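Local coordinates for probable phospholipase A2 homolog 2 (Oryza sativa, PDB 2WG9), which probably catalyses the calcium-dependent hydrolysis of the 2-acyl ester of membrane phosphoglycerides, releasing a lysophospholipid and a free fatty acid, at residues D64-T69 with T77-N82; S85-V90 with V108-I113; T22-F27 with I42-C47; E50-C53 with D57-C60. All coordinates share one frame; numbering follows the deposited sequence. Where two conformers were deposited one is given.

Contact 1: D64-T69 with T77-N82. With CA (calcium ion), chain C; OCA (octanoic acid (caprylic acid)), chain D.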
loop_
_atom_site.group_PDB
_atom_site.type_symbol
_atom_site.label_atom_id
_atom_site.label_comp_id
_atom_site.label_asym_id
_atom_site.label_seq_id
_atom_site.Cartn_x
_atom_site.Cartn_y
_atom_site.Cartn_z
ATOM N N ASP A 64 -1.171 4.160 3.867
ATOM C CA ASP A 64 -1.916 3.676 5.035
ATOM C C ASP A 64 -2.190 4.799 6.026
ATOM O O ASP A 64 -3.307 4.943 6.532
ATOM C CB ASP A 64 -1.171 2.524 5.707
ATOM C CG ASP A 64 -1.179 1.263 4.862
ATOM O OD1 ASP A 64 -1.762 1.288 3.759
ATOM O OD2 ASP A 64 -0.601 0.248 5.289
ATOM N N HIS A 65 -1.176 5.618 6.277
ATOM C CA HIS A 65 -1.357 6.767 7.153
ATOM C C HIS A 65 -2.259 7.832 6.533
ATOM O O HIS A 65 -3.058 8.446 7.241
ATOM C CB HIS A 65 -0.007 7.339 7.573
ATOM C CG HIS A 65 0.719 6.475 8.551
ATOM N ND1 HIS A 65 1.770 5.662 8.189
ATOM C CD2 HIS A 65 0.528 6.277 9.876
ATOM C CE1 HIS A 65 2.200 5.003 9.250
ATOM N NE2 HIS A 65 1.467 5.363 10.288
ATOM N N CYS A 66 -2.136 8.039 5.217
ATOM C CA CYS A 66 -2.975 9.007 4.504
ATOM C C CYS A 66 -4.451 8.675 4.695
ATOM O O CYS A 66 -5.259 9.564 4.982
ATOM C CB CYS A 66 -2.627 9.069 3.009
ATOM S SG CYS A 66 -3.496 10.349 2.038
ATOM N N VAL A 67 -4.794 7.396 4.535
ATOM C CA VAL A 67 -6.159 6.915 4.774
ATOM C C VAL A 67 -6.545 7.118 6.252
ATOM O O VAL A 67 -7.642 7.614 6.551
ATOM C CB VAL A 67 -6.320 5.425 4.342
ATOM C CG1 VAL A 67 -7.679 4.866 4.744
ATOM C CG2 VAL A 67 -6.131 5.278 2.827
ATOM N N ASP A 68 -5.627 6.755 7.156
ATOM C CA ASP A 68 -5.860 6.885 8.596
ATOM C C ASP A 68 -6.192 8.321 9.012
ATOM O O ASP A 68 -7.020 8.527 9.904
ATOM C CB ASP A 68 -4.662 6.358 9.397
ATOM C CG ASP A 68 -4.901 6.381 10.908
ATOM O OD1 ASP A 68 -5.829 5.697 11.394
ATOM O OD2 ASP A 68 -4.150 7.082 11.616
ATOM N N THR A 69 -5.559 9.299 8.362
ATOM C CA THR A 69 -5.714 10.709 8.720
ATOM C C THR A 69 -6.761 11.443 7.868
ATOM O O THR A 69 -6.881 12.670 7.936
ATOM C CB THR A 69 -4.358 11.453 8.666
ATOM O OG1 THR A 69 -3.822 11.372 7.342
ATOM C CG2 THR A 69 -3.356 10.835 9.655
ATOM N N THR A 77 -9.016 10.502 -2.899
ATOM C CA THR A 77 -8.366 10.538 -4.208
ATOM C C THR A 77 -6.913 10.989 -4.134
ATOM O O THR A 77 -6.083 10.519 -4.908
ATOM C CB THR A 77 -9.145 11.399 -5.236
ATOM O OG1 THR A 77 -9.473 12.664 -4.657
ATOM C CG2 THR A 77 -10.431 10.699 -5.659
ATOM N N MET A 78 -6.605 11.887 -3.199
ATOM C CA MET A 78 -5.222 12.288 -2.954
ATOM C C MET A 78 -4.381 11.100 -2.496
ATOM O O MET A 78 -3.326 10.834 -3.072
ATOM C CB MET A 78 -5.138 13.400 -1.909
ATOM C CG MET A 78 -5.658 14.745 -2.372
ATOM S SD MET A 78 -5.099 16.027 -1.231
ATOM C CE MET A 78 -3.441 16.309 -1.859
ATOM N N CYS A 79 -4.848 10.392 -1.469
ATOM C CA CYS A 79 -4.137 9.216 -0.963
ATOM C C CYS A 79 -3.812 8.254 -2.099
ATOM O O CYS A 79 -2.679 7.804 -2.241
ATOM C CB CYS A 79 -4.947 8.498 0.123
ATOM S SG CYS A 79 -5.296 9.499 1.595
ATOM N N ASN A 80 -4.816 7.962 -2.916
ATOM C CA ASN A 80 -4.672 6.984 -3.989
ATOM C C ASN A 80 -3.846 7.467 -5.184
ATOM O O ASN A 80 -3.010 6.722 -5.699
ATOM C CB ASN A 80 -6.054 6.470 -4.402
ATOM C CG ASN A 80 -6.675 5.579 -3.338
ATOM O OD1 ASN A 80 -5.992 4.749 -2.735
ATOM N ND2 ASN A 80 -7.966 5.753 -3.094
ATOM N N GLU A 81 -4.061 8.713 -5.603
ATOM C CA GLU A 81 -3.249 9.311 -6.666
ATOM C C GLU A 81 -1.773 9.425 -6.280
ATOM O O GLU A 81 -0.897 9.147 -7.094
ATOM C CB GLU A 81 -3.809 10.672 -7.101
ATOM C CG GLU A 81 -5.165 10.566 -7.811
ATOM C CD GLU A 81 -5.659 11.887 -8.369
ATOM O OE1 GLU A 81 -6.375 11.860 -9.389
ATOM O OE2 GLU A 81 -5.334 12.953 -7.799
ATOM N N ASN A 82 -1.505 9.815 -5.035
ATOM C CA ASN A 82 -0.129 9.852 -4.528
ATOM C C ASN A 82 0.524 8.471 -4.540
ATOM O O ASN A 82 1.706 8.350 -4.841
ATOM C CB ASN A 82 -0.072 10.446 -3.114
ATOM C CG ASN A 82 -0.337 11.947 -3.081
ATOM O OD1 ASN A 82 -0.355 12.625 -4.114
ATOM N ND2 ASN A 82 -0.533 12.477 -1.882
HETATM CA CA CA C . -1.558 -1.661 4.094
HETATM C C1 OCA D . -1.331 -0.196 0.886
HETATM C C2 OCA D . -1.430 -0.517 -0.607
HETATM C C3 OCA D . -2.852 -0.326 -1.132
HETATM C C4 OCA D . -3.802 -1.438 -0.681
HETATM C C5 OCA D . -3.410 -2.817 -1.236
HETATM C C6 OCA D . -4.022 -3.061 -2.614
HETATM C C7 OCA D . -4.278 -4.551 -2.845
HETATM C C8 OCA D . -3.305 -5.113 -3.887
HETATM O O1 OCA D . -1.462 -1.143 1.687
HETATM O O2 OCA D . -1.116 0.993 1.193
HETATM O O HOH W 1 -3.735 -1.282 5.034
#
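Cys66 and Cys79 form a disulfide that ties helix 55-68 to helix 77-88, the antiparallel, disulfide-linked helix pair of the secreted phospholipase A2 fold. The covalent bond carries the contact. SG of Cys66 and SG of Cys79 are 2.0 Å apart, with a torsion of -84° about the S-S bond. The two halves enter differently. SG of Cys66 lies anti to its backbone N (chi1 -175°), while SG of Cys79 turns to the side of its backbone N. The helices come close here, with CA of Cys66 and CA of Cys79 5.6 Å apart.

The apolar packing is slight. Val67 lies beside the bridge, and its CG2 is 4.4 Å from CB of Cys79.

The polar work belongs to Asp64, two residues before Cys66. It faces the calcium and the octanoate rather than helix 77-88. The calcium is also held by the carbonyl oxygens of Tyr39, Gly41 and Tyr44, by the octanoate and by a water. Asn80, on the other helix, bonds through OD1 to NE2 of His63, the predicted active-site histidine. It is therefore a second-shell residue that probably helps fix the imidazole.

Further along, OG1 of Thr69 bonds back to O of His65 at 3.0 Å. The two Asp64 oxygens differ: OD2 binds the calcium at 2.5 Å and takes the hydroxyl of Ser45, while OD1 lies 2.7 Å from O2 of the octanoate.

Contact 2: S85-V90 with V108-I113; sequences SCIDRV and VIRGVI. With OCA (octanoic acid (caprylic acid)), chain D.
Ile87 and Ile109 make the tight, buried side of this contact. CD1 of Ile87 comes down on CG2 of Ile109 at 3.6 Å, and the two side chains run at a slant to each other. The same CD1 of Ile87 lies 4.1 Å from the backbone N of Arg110, so the end of Ile87 rests on the helix backbone as well. Ala106 and Leu56 also touch Ile87, which closes this side within the protein.

Ile109 has work on two fronts. The CG1 branch of Ile109 is anti to the carbonyl carbon and meets C8 at the tail of the octanoate at 3.9 Å. Its CG2 branch serves Ile87. Helix 77-88 is thereby packed on helix 102-125, which lines the acyl pocket of this phospholipase A2. Ile113, one turn on, adds its CD1 at 3.8 Å from C3 of the ligand.

The outer side is polar and more open. Asp88, an exposed residue, takes a side-on, two-bond salt bridge from Arg110. NE of Arg110 donates to OD1 of Asp88 and NH2 of Arg110 to OD2 of Asp88, each at 2.8 Å and almost straight (176° and 177°). Both oxygens use their syn lone pairs. Carboxylate and guanidinium are nearly coplanar, 12° apart; the two bonds hold the planes in line and fix the rotation of both groups. The remaining nitrogen, NH1 of Arg110, is paired with Glu114 on its own helix.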
loop_
_atom_site.group_PDB
_atom_site.type_symbol
_atom_site.label_atom_id
_atom_site.label_comp_id
_atom_site.label_asym_id
_atom_site.label_seq_id
_atom_site.Cartn_x
_atom_site.Cartn_y
_atom_site.Cartn_z
ATOM N N SER A 85 1.553 7.648 -8.171
ATOM C CA SER A 85 2.782 8.406 -8.434
ATOM C C SER A 85 4.000 7.738 -7.805
ATOM O O SER A 85 5.030 7.574 -8.458
ATOM C CB SER A 85 2.657 9.845 -7.925
ATOM O OG SER A 85 1.576 10.515 -8.553
ATOM N N CYS A 86 3.865 7.346 -6.539
ATOM C CA CYS A 86 4.940 6.690 -5.798
ATOM C C CYS A 86 5.332 5.337 -6.424
ATOM O O CYS A 86 6.515 5.085 -6.689
ATOM C CB CYS A 86 4.532 6.526 -4.323
ATOM S SG CYS A 86 5.888 6.063 -3.211
ATOM N N ILE A 87 4.334 4.480 -6.664
ATOM C CA ILE A 87 4.536 3.176 -7.318
ATOM C C ILE A 87 5.317 3.274 -8.636
ATOM O O ILE A 87 6.226 2.471 -8.890
ATOM C CB ILE A 87 3.178 2.457 -7.590
ATOM C CG1 ILE A 87 2.584 1.915 -6.288
ATOM C CG2 ILE A 87 3.349 1.316 -8.598
ATOM C CD1 ILE A 87 1.110 1.460 -6.433
ATOM N N ASP A 88 4.957 4.256 -9.461
ATOM C CA ASP A 88 5.595 4.451 -10.764
ATOM C C ASP A 88 7.094 4.805 -10.650
ATOM O O ASP A 88 7.846 4.676 -11.616
ATOM C CB ASP A 88 4.830 5.512 -11.572
ATOM C CG ASP A 88 3.454 5.024 -12.051
ATOM O OD1 ASP A 88 3.185 3.799 -12.018
ATOM O OD2 ASP A 88 2.638 5.871 -12.484
ATOM N N ARG A 89 7.527 5.219 -9.460
ATOM C CA ARG A 89 8.897 5.707 -9.272
ATOM C C ARG A 89 9.714 4.843 -8.317
ATOM O O ARG A 89 10.739 5.274 -7.786
ATOM C CB ARG A 89 8.875 7.168 -8.821
ATOM C CG ARG A 89 8.432 8.113 -9.918
ATOM C CD ARG A 89 7.695 9.323 -9.387
ATOM N NE ARG A 89 7.270 10.189 -10.485
ATOM C CZ ARG A 89 6.125 10.052 -11.154
ATOM N NH1 ARG A 89 5.267 9.088 -10.837
ATOM N NH2 ARG A 89 5.835 10.890 -12.142
ATOM N N VAL A 90 9.254 3.615 -8.112
ATOM C CA VAL A 90 9.889 2.670 -7.203
ATOM C C VAL A 90 11.168 2.087 -7.819
ATOM O O VAL A 90 11.163 1.643 -8.966
ATOM C CB VAL A 90 8.870 1.561 -6.812
ATOM C CG1 VAL A 90 9.553 0.268 -6.439
ATOM C CG2 VAL A 90 7.973 2.052 -5.683
ATOM N N VAL A 108 0.137 -5.201 -9.615
ATOM C CA VAL A 108 -1.093 -5.710 -8.989
ATOM C C VAL A 108 -1.721 -4.637 -8.079
ATOM O O VAL A 108 -2.933 -4.380 -8.137
ATOM C CB VAL A 108 -0.849 -7.053 -8.235
ATOM C CG1 VAL A 108 -2.107 -7.518 -7.491
ATOM C CG2 VAL A 108 -0.380 -8.147 -9.215
ATOM N N ILE A 109 -0.894 -3.989 -7.262
ATOM C CA ILE A 109 -1.360 -2.890 -6.418
ATOM C C ILE A 109 -1.886 -1.757 -7.296
ATOM O O ILE A 109 -2.970 -1.224 -7.047
ATOM C CB ILE A 109 -0.237 -2.369 -5.471
ATOM C CG1 ILE A 109 0.182 -3.483 -4.499
ATOM C CG2 ILE A 109 -0.701 -1.111 -4.717
ATOM C CD1 ILE A 109 1.556 -3.283 -3.842
ATOM N N ARG A 110 -1.121 -1.415 -8.336
ATOM C CA ARG A 110 -1.475 -0.319 -9.235
ATOM C C ARG A 110 -2.861 -0.501 -9.853
ATOM O O ARG A 110 -3.644 0.438 -9.885
ATOM C CB ARG A 110 -0.431 -0.140 -10.341
ATOM C CG ARG A 110 -0.322 1.308 -10.784
ATOM C CD ARG A 110 0.213 1.503 -12.215
ATOM N NE ARG A 110 0.511 2.922 -12.431
ATOM C CZ ARG A 110 -0.392 3.850 -12.762
ATOM N NH1 ARG A 110 -1.667 3.524 -12.936
ATOM N NH2 ARG A 110 -0.020 5.114 -12.924
ATOM N N GLY A 111 -3.160 -1.711 -10.328
ATOM C CA GLY A 111 -4.469 -2.005 -10.916
ATOM C C GLY A 111 -5.636 -1.693 -9.987
ATOM O O GLY A 111 -6.615 -1.058 -10.393
ATOM N N VAL A 112 -5.520 -2.135 -8.737
ATOM C CA VAL A 112 -6.538 -1.916 -7.702
ATOM C C VAL A 112 -6.699 -0.438 -7.352
ATOM O O VAL A 112 -7.824 0.056 -7.201
ATOM C CB VAL A 112 -6.200 -2.732 -6.416
ATOM C CG1 VAL A 112 -7.125 -2.371 -5.253
ATOM C CG2 VAL A 112 -6.263 -4.229 -6.704
ATOM N N ILE A 113 -5.576 0.263 -7.216
ATOM C CA ILE A 113 -5.592 1.681 -6.834
ATOM C C ILE A 113 -6.154 2.590 -7.943
ATOM O O ILE A 113 -6.841 3.575 -7.654
ATOM C CB ILE A 113 -4.203 2.157 -6.303
ATOM C CG1 ILE A 113 -3.804 1.355 -5.047
ATOM C CG2 ILE A 113 -4.203 3.667 -5.981
ATOM C CD1 ILE A 113 -4.828 1.410 -3.873
HETATM C C1 OCA D . -1.331 -0.196 0.886
HETATM C C2 OCA D . -1.430 -0.517 -0.607
HETATM C C3 OCA D . -2.852 -0.326 -1.132
HETATM C C4 OCA D . -3.802 -1.438 -0.681
HETATM C C5 OCA D . -3.410 -2.817 -1.236
HETATM C C6 OCA D . -4.022 -3.061 -2.614
HETATM C C7 OCA D . -4.278 -4.551 -2.845
HETATM C C8 OCA D . -3.305 -5.113 -3.887
HETATM O O1 OCA D . -1.462 -1.143 1.687
HETATM O O2 OCA D . -1.116 0.993 1.193
#

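Contact 3: T22-F27 with I42-C47; sequences TCESQF and ILYSGC. With CA (calcium ion), chain C; OCA (octanoic acid (caprylic acid)), chain D.
Glu24 and Tyr44 touch although their backbones stay well apart, with CA atoms 10.4 Å apart. The gap is spanned mostly by the tyrosine. Its ring leaves the chain with CG anti to the backbone N (chi1 172°) and points its hydroxyl at 22-27. Tyr44 OH meets CG of Glu24 at 3.2 Å. The side chains cross at about a right angle, and the carboxylate stands almost perpendicular to the ring.

The carboxylate does not bind the phenol. Glu24 bends at chi2 (-59°), turning its end from Tyr44 towards Thr22. In one of the two conformers of Thr22, its OG1 donates to OE2 of Glu24 at 2.8 Å, from above the carboxylate plane, so this bond is less certain. The polar partners of the Tyr44 hydroxyl are instead O of Gly37 and OG of Ser20.

Residues 42-44 close the calcium-binding loop of secreted phospholipases A2, and 45-47 lead on from it; strand 24-26 pairs with strand 35-37 before that loop. Shortening Glu24 to an alanine would probably open a gap beside the tyrosine hydroxyl and take away the acceptor that OG1 of Thr22 uses in that conformer.

At the backbone end of Tyr44 the calcium takes over. O of Tyr44 binds the calcium at 2.2 Å, while its N makes a weak bond to a calcium-bound water. CG1 of Ile42 packs on C7 of the octanoate at 3.9 Å.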
loop_
_atom_site.group_PDB
_atom_site.type_symbol
_atom_site.label_atom_id
_atom_site.label_comp_id
_atom_site.label_asym_id
_atom_site.label_seq_id
_atom_site.Cartn_x
_atom_site.Cartn_y
_atom_site.Cartn_z
ATOM N N THR A 22 7.411 -7.250 10.487
ATOM C CA THR A 22 8.128 -8.206 9.641
ATOM C C THR A 22 7.893 -7.935 8.156
ATOM O O THR A 22 6.781 -7.620 7.743
ATOM C CB THR A 22 7.760 -9.687 9.992
ATOM O OG1 THR A 22 8.072 -10.551 8.890
ATOM C CG2 THR A 22 6.292 -9.825 10.299
ATOM N N CYS A 23 8.954 -8.052 7.364
ATOM C CA CYS A 23 8.860 -7.879 5.919
ATOM C C CYS A 23 8.275 -9.141 5.291
ATOM O O CYS A 23 8.973 -10.143 5.131
ATOM C CB CYS A 23 10.234 -7.571 5.321
ATOM S SG CYS A 23 10.982 -6.057 5.990
ATOM N N GLU A 24 6.994 -9.074 4.936
ATOM C CA GLU A 24 6.277 -10.206 4.354
ATOM C C GLU A 24 6.372 -10.266 2.824
ATOM O O GLU A 24 6.713 -9.280 2.163
ATOM C CB GLU A 24 4.805 -10.193 4.802
ATOM C CG GLU A 24 4.600 -10.428 6.307
ATOM C CD GLU A 24 5.162 -11.758 6.783
ATOM O OE1 GLU A 24 5.022 -12.761 6.059
ATOM O OE2 GLU A 24 5.749 -11.807 7.879
ATOM N N SER A 25 6.102 -11.444 2.269
ATOM C CA SER A 25 5.989 -11.590 0.820
ATOM C C SER A 25 5.087 -12.779 0.505
ATOM O O SER A 25 5.553 -13.842 0.076
ATOM C CB SER A 25 7.368 -11.697 0.150
ATOM O OG SER A 25 8.208 -12.630 0.807
ATOM N N GLN A 26 3.793 -12.567 0.744
ATOM C CA GLN A 26 2.761 -13.601 0.667
ATOM C C GLN A 26 1.685 -13.202 -0.336
ATOM O O GLN A 26 1.342 -12.027 -0.451
ATOM C CB GLN A 26 2.110 -13.805 2.040
ATOM C CG GLN A 26 3.064 -14.260 3.150
ATOM C CD GLN A 26 3.547 -15.691 2.956
ATOM O OE1 GLN A 26 2.789 -16.568 2.519
ATOM N NE2 GLN A 26 4.814 -15.938 3.281
ATOM N N PHE A 27 1.155 -14.194 -1.054
ATOM C CA PHE A 27 0.116 -13.977 -2.056
ATOM C C PHE A 27 0.462 -12.802 -2.977
ATOM O O PHE A 27 -0.360 -11.923 -3.226
ATOM C CB PHE A 27 -1.249 -13.797 -1.379
ATOM C CG PHE A 27 -1.679 -14.986 -0.558
ATOM C CD1 PHE A 27 -1.565 -14.966 0.833
ATOM C CD2 PHE A 27 -2.186 -16.128 -1.171
ATOM C CE1 PHE A 27 -1.959 -16.063 1.596
ATOM C CE2 PHE A 27 -2.573 -17.238 -0.416
ATOM C CZ PHE A 27 -2.462 -17.209 0.963
ATOM N N ILE A 42 -4.223 -5.061 2.037
ATOM C CA ILE A 42 -5.493 -4.585 2.569
ATOM C C ILE A 42 -5.604 -4.984 4.039
ATOM O O ILE A 42 -5.327 -6.127 4.398
ATOM C CB ILE A 42 -6.683 -5.132 1.732
ATOM C CG1 ILE A 42 -6.554 -4.665 0.272
ATOM C CG2 ILE A 42 -8.032 -4.693 2.336
ATOM C CD1 ILE A 42 -7.414 -5.442 -0.731
ATOM N N LEU A 43 -5.989 -4.029 4.888
ATOM C CA LEU A 43 -6.073 -4.260 6.340
ATOM C C LEU A 43 -4.801 -4.955 6.852
ATOM O O LEU A 43 -4.848 -5.960 7.569
ATOM C CB LEU A 43 -7.355 -5.042 6.702
ATOM C CG LEU A 43 -8.682 -4.412 6.241
ATOM C CD1 LEU A 43 -9.834 -5.384 6.376
ATOM C CD2 LEU A 43 -9.008 -3.117 6.975
ATOM N N TYR A 44 -3.662 -4.408 6.436
ATOM C CA TYR A 44 -2.347 -4.898 6.812
ATOM C C TYR A 44 -1.403 -3.698 6.840
ATOM O O TYR A 44 -1.224 -3.027 5.821
ATOM C CB TYR A 44 -1.849 -5.948 5.809
ATOM C CG TYR A 44 -0.413 -6.341 6.046
ATOM C CD1 TYR A 44 -0.067 -7.137 7.139
ATOM C CD2 TYR A 44 0.606 -5.897 5.200
ATOM C CE1 TYR A 44 1.252 -7.499 7.378
ATOM C CE2 TYR A 44 1.932 -6.248 5.435
ATOM C CZ TYR A 44 2.243 -7.047 6.531
ATOM O OH TYR A 44 3.542 -7.394 6.786
ATOM N N SER A 45 -0.813 -3.417 8.001
ATOM C CA SER A 45 0.038 -2.235 8.147
ATOM C C SER A 45 1.093 -2.415 9.231
ATOM O O SER A 45 0.964 -3.281 10.100
ATOM C CB SER A 45 -0.814 -0.986 8.426
ATOM O OG SER A 45 -0.128 0.197 8.036
ATOM N N GLY A 46 2.136 -1.590 9.170
ATOM C CA GLY A 46 3.263 -1.691 10.079
ATOM C C GLY A 46 2.983 -1.005 11.403
ATOM O O GLY A 46 2.187 -0.064 11.475
ATOM N N CYS A 47 3.636 -1.491 12.451
ATOM C CA CYS A 47 3.514 -0.897 13.775
ATOM C C CYS A 47 4.142 0.500 13.763
ATOM O O CYS A 47 5.026 0.768 12.950
ATOM C CB CYS A 47 4.168 -1.807 14.819
ATOM S SG CYS A 47 3.349 -3.438 14.976
HETATM CA CA CA C . -1.558 -1.661 4.094
HETATM C C1 OCA D . -1.331 -0.196 0.886
HETATM C C2 OCA D . -1.430 -0.517 -0.607
HETATM C C3 OCA D . -2.852 -0.326 -1.132
HETATM C C4 OCA D . -3.802 -1.438 -0.681
HETATM C C5 OCA D . -3.410 -2.817 -1.236
HETATM C C6 OCA D . -4.022 -3.061 -2.614
HETATM C C7 OCA D . -4.278 -4.551 -2.845
HETATM C C8 OCA D . -3.305 -5.113 -3.887
HETATM O O1 OCA D . -1.462 -1.143 1.687
HETATM O O2 OCA D . -1.116 0.993 1.193
HETATM O O HOH W 1 -3.735 -1.282 5.034
#

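Contact 4: E50-C53 with D57-C60; sequences ERPC and DACC. With OCA (octanoic acid (caprylic acid)), chain D.
Asp57 reaches from helix 55-68 back to Pro52 and Cys53 in the preceding loop. CB of Asp57 lies 3.5 Å from N of Cys53 and 3.9 Å from CB of Pro52. CG of Asp57, set anti to the backbone N (chi1 -158°), is likewise nearest that nitrogen. OD2 of Asp57 then accepts the backbone N-H of Cys53 at 2.7 Å, using the lone pair that faces away from OD1. SG of Cys53 is close by, 3.3 Å from OD2 of Asp57. The carboxylate has further partners: N of Lys38 bonds to OD2 and N of Tyr39 to OD1. Three backbone N-H groups thus hold this buried acid, and they would probably favour its charged form.

Beside it, the Pro52 ring lies against Ala58, with CG of Pro52 3.8 Å from CB of Ala58.

Putting a leucine in place of Asp57 would probably leave the N-H groups of Cys53, Lys38 and Tyr39 without an acceptor and let the three chain segments shift apart.

Tyr39 is a calcium ligand through its carbonyl oxygen, so the aspartate joins the calcium loop to the early part of the active-site helix. Helix 55-68 is bound to helix 77-88 by the disulfide of Cys59 with Cys86, and Cys23, next to strand 24-26, is bonded to Cys53.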
loop_
_atom_site.group_PDB
_atom_site.type_symbol
_atom_site.label_atom_id
_atom_site.label_comp_id
_atom_site.label_asym_id
_atom_site.label_seq_id
_atom_site.Cartn_x
_atom_site.Cartn_y
_atom_site.Cartn_z
ATOM N N GLU A 50 7.910 1.636 12.566
ATOM C CA GLU A 50 8.558 0.585 11.759
ATOM C C GLU A 50 9.003 1.094 10.403
ATOM O O GLU A 50 8.190 1.613 9.625
ATOM C CB GLU A 50 7.636 -0.627 11.543
ATOM C CG GLU A 50 7.378 -1.484 12.779
ATOM C CD GLU A 50 8.614 -2.213 13.265
ATOM O OE1 GLU A 50 9.419 -2.674 12.434
ATOM O OE2 GLU A 50 8.776 -2.336 14.492
ATOM N N ARG A 51 10.289 0.940 10.118
ATOM C CA ARG A 51 10.837 1.344 8.830
ATOM C C ARG A 51 10.289 0.434 7.728
ATOM O O ARG A 51 10.194 -0.775 7.928
ATOM C CB ARG A 51 12.367 1.278 8.853
ATOM C CG ARG A 51 13.006 2.122 7.778
ATOM C CD ARG A 51 14.410 1.695 7.430
ATOM N NE ARG A 51 14.824 2.342 6.181
ATOM C CZ ARG A 51 15.997 2.163 5.584
ATOM N NH1 ARG A 51 16.255 2.803 4.455
ATOM N NH2 ARG A 51 16.912 1.356 6.108
ATOM N N PRO A 52 9.915 1.013 6.563
ATOM C CA PRO A 52 9.464 0.149 5.475
ATOM C C PRO A 52 10.616 -0.699 4.954
ATOM O O PRO A 52 11.777 -0.388 5.203
ATOM C CB PRO A 52 9.019 1.130 4.381
ATOM C CG PRO A 52 8.928 2.448 5.035
ATOM C CD PRO A 52 9.876 2.438 6.180
ATOM N N CYS A 53 10.280 -1.756 4.223
ATOM C CA CYS A 53 11.237 -2.777 3.833
ATOM C C CYS A 53 11.950 -2.471 2.524
ATOM O O CYS A 53 13.028 -3.011 2.255
ATOM C CB CYS A 53 10.526 -4.126 3.743
ATOM S SG CYS A 53 9.762 -4.610 5.281
ATOM N N ASP A 57 7.314 -0.704 -0.289
ATOM C CA ASP A 57 6.753 -0.740 1.066
ATOM C C ASP A 57 6.566 0.678 1.631
ATOM O O ASP A 57 5.570 0.968 2.314
ATOM C CB ASP A 57 7.648 -1.576 1.976
ATOM C CG ASP A 57 6.922 -2.096 3.192
ATOM O OD1 ASP A 57 5.685 -2.257 3.126
ATOM O OD2 ASP A 57 7.599 -2.360 4.214
ATOM N N ALA A 58 7.524 1.557 1.333
ATOM C CA ALA A 58 7.445 2.959 1.750
ATOM C C ALA A 58 6.252 3.687 1.124
ATOM O O ALA A 58 5.582 4.463 1.799
ATOM C CB ALA A 58 8.767 3.697 1.460
ATOM N N CYS A 59 5.977 3.420 -0.156
ATOM C CA CYS A 59 4.778 3.957 -0.811
ATOM C C CYS A 59 3.518 3.561 -0.044
ATOM O O CYS A 59 2.642 4.394 0.203
ATOM C CB CYS A 59 4.669 3.471 -2.264
ATOM S SG CYS A 59 5.962 4.046 -3.363
ATOM N N CYS A 60 3.434 2.287 0.332
ATOM C CA CYS A 60 2.297 1.782 1.102
ATOM C C CYS A 60 2.202 2.381 2.503
ATOM O O CYS A 60 1.093 2.679 2.983
ATOM C CB CYS A 60 2.357 0.259 1.189
ATOM S SG CYS A 60 2.205 -0.541 -0.418
HETATM C C1 OCA D . -1.331 -0.196 0.886
HETATM C C2 OCA D . -1.430 -0.517 -0.607
HETATM C C3 OCA D . -2.852 -0.326 -1.132
HETATM C C4 OCA D . -3.802 -1.438 -0.681
HETATM C C5 OCA D . -3.410 -2.817 -1.236
HETATM C C6 OCA D . -4.022 -3.061 -2.614
HETATM C C7 OCA D . -4.278 -4.551 -2.845
HETATM C C8 OCA D . -3.305 -5.113 -3.887
HETATM O O1 OCA D . -1.462 -1.143 1.687
HETATM O O2 OCA D . -1.116 0.993 1.193
#

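The four contacts surround one calcium and octanoate site, and each touches the ligand. Contacts 1 and 3 lie on opposite sides of the chain's centre, about 17 Å apart between centres. They meet at the metal, where OG of Ser45 probably hydrogen-bonds OD2 of Asp64 at 2.8 Å. Contacts 1 and 2 share helix 77-88, and Asn80 O packs on Ile113 CG2 at 3.3 Å. Contact 4 precedes contact 1 on helix 55-68, the helix of His63. Disulfides link it to its neighbours: Cys59-Cys86 to contact 2 and Cys23-Cys53 to contact 3, whose centre is about 10 Å away. Contact 2 supplies part of the acyl-chain wall, with Ile109 and Ile113.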